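Local atomic coordinates of acetyltransferase (Agrobacterium tumefaciens, PDB entry 2DXQ), a protein that probably transfers an acetyl group from acetyl-coenzyme A to an acceptor substrate, as a member of the GNAT acetyltransferase family. Residues His130-Tyr133 with Glu134-Gly137. Residues are numbered along the deposited sequence; the frame is centred on the assembly and turned at random.
Sequences HAFY and ESCG
With its CG anti to the backbone N (chi1 163°), the Phe132 ring projects outward from the helix, while Cys136 SG, anti to its own carbonyl carbon (chi1 -66°), reaches back toward it. SG sits over one ring face, 4.0 Å from the centroid of the Phe132 ring, and its displacement toward the rim leaves Phe132 CZ the nearest carbon at 3.6 Å. This is a sulfur-aromatic contact, and both side chains also pack on Arg100 and Val103 of helix 98-112.

Beside it, Ser135 OG donates to Phe132 O over 2.6 Å, at a C=O...OG angle of 126° and close to the carbonyl plane; OG is also hydrogen-bonded to Arg100. The backbone bonds change toward the end of the helix. Ser135 N still reaches Ala131 O at 2.9 Å, an ordinary i to i+4 bond. Cys136 N, by contrast, bonds only weakly to Phe132 O and more closely to Tyr133 O, at 3.0 Å from above that carbonyl's plane. Gly137, at positive phi, closes a Schellman motif, its N bonded to Glu134 O at 2.9 Å.

On another flank, Glu134 CG lies 3.5 Å from His130 O, and its side chain packs on Phe145 of the second subunit. Phe132 O receives a short hydroxyl bond alongside the weak amide bond, consistent with Ser135 making up for the latter at the end of the helix and tying the last turn, through Arg100, to helix 98-112.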
ATOM      1  N   HIS A 130      -0.700   1.793  18.716  1.00 15.49           N
ATOM      2  CA  HIS A 130       0.036   0.577  18.422  1.00 15.66           C
ATOM      3  C   HIS A 130      -0.626  -0.634  19.061  1.00 15.81           C
ATOM      4  O   HIS A 130      -0.758  -1.669  18.418  1.00 15.76           O
ATOM      5  CB  HIS A 130       1.478   0.707  18.915  1.00 16.26           C
ATOM      6  CG  HIS A 130       2.247   1.800  18.240  1.00 17.70           C
ATOM      7  ND1 HIS A 130       3.615   1.920  18.351  1.00 22.03           N
ATOM      8  CD2 HIS A 130       1.843   2.809  17.433  1.00 19.89           C
ATOM      9  CE1 HIS A 130       4.019   2.964  17.645  1.00 21.97           C
ATOM     10  NE2 HIS A 130       2.963   3.512  17.067  1.00 19.43           N
ATOM     11  N   ALA A 131      -1.027  -0.506  20.333  1.00 15.61           N
ATOM     12  CA  ALA A 131      -1.709  -1.598  21.040  1.00 15.91           C
ATOM     13  C   ALA A 131      -3.013  -1.954  20.323  1.00 15.35           C
ATOM     14  O   ALA A 131      -3.398  -3.128  20.245  1.00 15.61           O
ATOM     15  CB  ALA A 131      -2.019  -1.193  22.478  1.00 16.22           C
ATOM     16  N   PHE A 132      -3.693  -0.926  19.821  1.00 15.17           N
ATOM     17  CA  PHE A 132      -4.938  -1.127  19.099  1.00 14.80           C
ATOM     18  C   PHE A 132      -4.685  -2.014  17.896  1.00 14.27           C
ATOM     19  O   PHE A 132      -5.431  -2.958  17.670  1.00 14.33           O
ATOM     20  CB  PHE A 132      -5.575   0.200  18.656  1.00 14.39           C
ATOM     21  CG  PHE A 132      -6.610   0.034  17.575  1.00 16.20           C
ATOM     22  CD1 PHE A 132      -7.870  -0.496  17.874  1.00 14.67           C
ATOM     23  CD2 PHE A 132      -6.315   0.368  16.251  1.00 15.26           C
ATOM     24  CE1 PHE A 132      -8.827  -0.691  16.866  1.00 15.27           C
ATOM     25  CE2 PHE A 132      -7.261   0.180  15.230  1.00 15.45           C
ATOM     26  CZ  PHE A 132      -8.521  -0.347  15.531  1.00 14.98           C
ATOM     27  N   TYR A 133      -3.638  -1.712  17.122  1.00 14.08           N
ATOM     28  CA  TYR A 133      -3.359  -2.543  15.953  1.00 14.53           C
ATOM     29  C   TYR A 133      -3.001  -3.976  16.326  1.00 14.39           C
ATOM     30  O   TYR A 133      -3.392  -4.915  15.629  1.00 15.35           O
ATOM     31  CB  TYR A 133      -2.309  -1.906  15.038  1.00 14.54           C
ATOM     32  CG  TYR A 133      -2.871  -0.705  14.291  1.00 14.98           C
ATOM     33  CD1 TYR A 133      -4.006  -0.839  13.476  1.00 16.11           C
ATOM     34  CD2 TYR A 133      -2.300   0.557  14.429  1.00 14.94           C
ATOM     35  CE1 TYR A 133      -4.549   0.264  12.809  1.00 15.69           C
ATOM     36  CE2 TYR A 133      -2.826   1.675  13.740  1.00 17.17           C
ATOM     37  CZ  TYR A 133      -3.949   1.508  12.941  1.00 15.03           C
ATOM     38  OH  TYR A 133      -4.490   2.595  12.269  1.00 17.58           O
ATOM     39  N   GLU A 134      -2.266  -4.152  17.425  1.00 15.31           N
ATOM     40  CA  GLU A 134      -1.957  -5.502  17.898  1.00 15.23           C
ATOM     41  C   GLU A 134      -3.240  -6.259  18.257  1.00 15.66           C
ATOM     42  O   GLU A 134      -3.365  -7.440  17.971  1.00 16.33           O
ATOM     43  CB  GLU A 134      -0.979  -5.460  19.070  1.00 15.86           C
ATOM     44  CG  GLU A 134       0.426  -4.986  18.617  1.00 16.52           C
ATOM     45  CD  GLU A 134       1.385  -4.728  19.753  1.00 21.55           C
ATOM     46  OE1 GLU A 134       0.928  -4.578  20.908  1.00 23.43           O
ATOM     47  OE2 GLU A 134       2.607  -4.650  19.477  1.00 21.69           O
ATOM     48  N   SER A 135      -4.203  -5.552  18.833  1.00 16.20           N
ATOM     49  CA  SER A 135      -5.488  -6.153  19.207  1.00 16.46           C
ATOM     50  C   SER A 135      -6.316  -6.565  17.986  1.00 16.72           C
ATOM     51  O   SER A 135      -7.245  -7.371  18.113  1.00 16.96           O
ATOM     52  CB  SER A 135      -6.288  -5.211  20.113  1.00 16.39           C
ATOM     53  OG  SER A 135      -6.922  -4.157  19.410  1.00 15.98           O
ATOM     54  N   CYS A 136      -5.968  -6.028  16.812  1.00 16.54           N
ATOM     55  CA  CYS A 136      -6.608  -6.402  15.543  1.00 16.91           C
ATOM     56  C   CYS A 136      -5.947  -7.620  14.916  1.00 17.18           C
ATOM     57  O   CYS A 136      -6.415  -8.130  13.890  1.00 17.95           O
ATOM     58  CB  CYS A 136      -6.571  -5.229  14.543  1.00 16.96           C
ATOM     59  SG  CYS A 136      -7.561  -3.821  15.040  1.00 16.25           S
ATOM     60  N   GLY A 137      -4.850  -8.075  15.516  1.00 16.30           N
ATOM     61  CA  GLY A 137      -4.125  -9.235  14.985  1.00 16.62           C
ATOM     62  C   GLY A 137      -2.800  -8.901  14.315  1.00 15.73           C
ATOM     63  O   GLY A 137      -2.030  -9.811  13.957  1.00 15.72           O
TER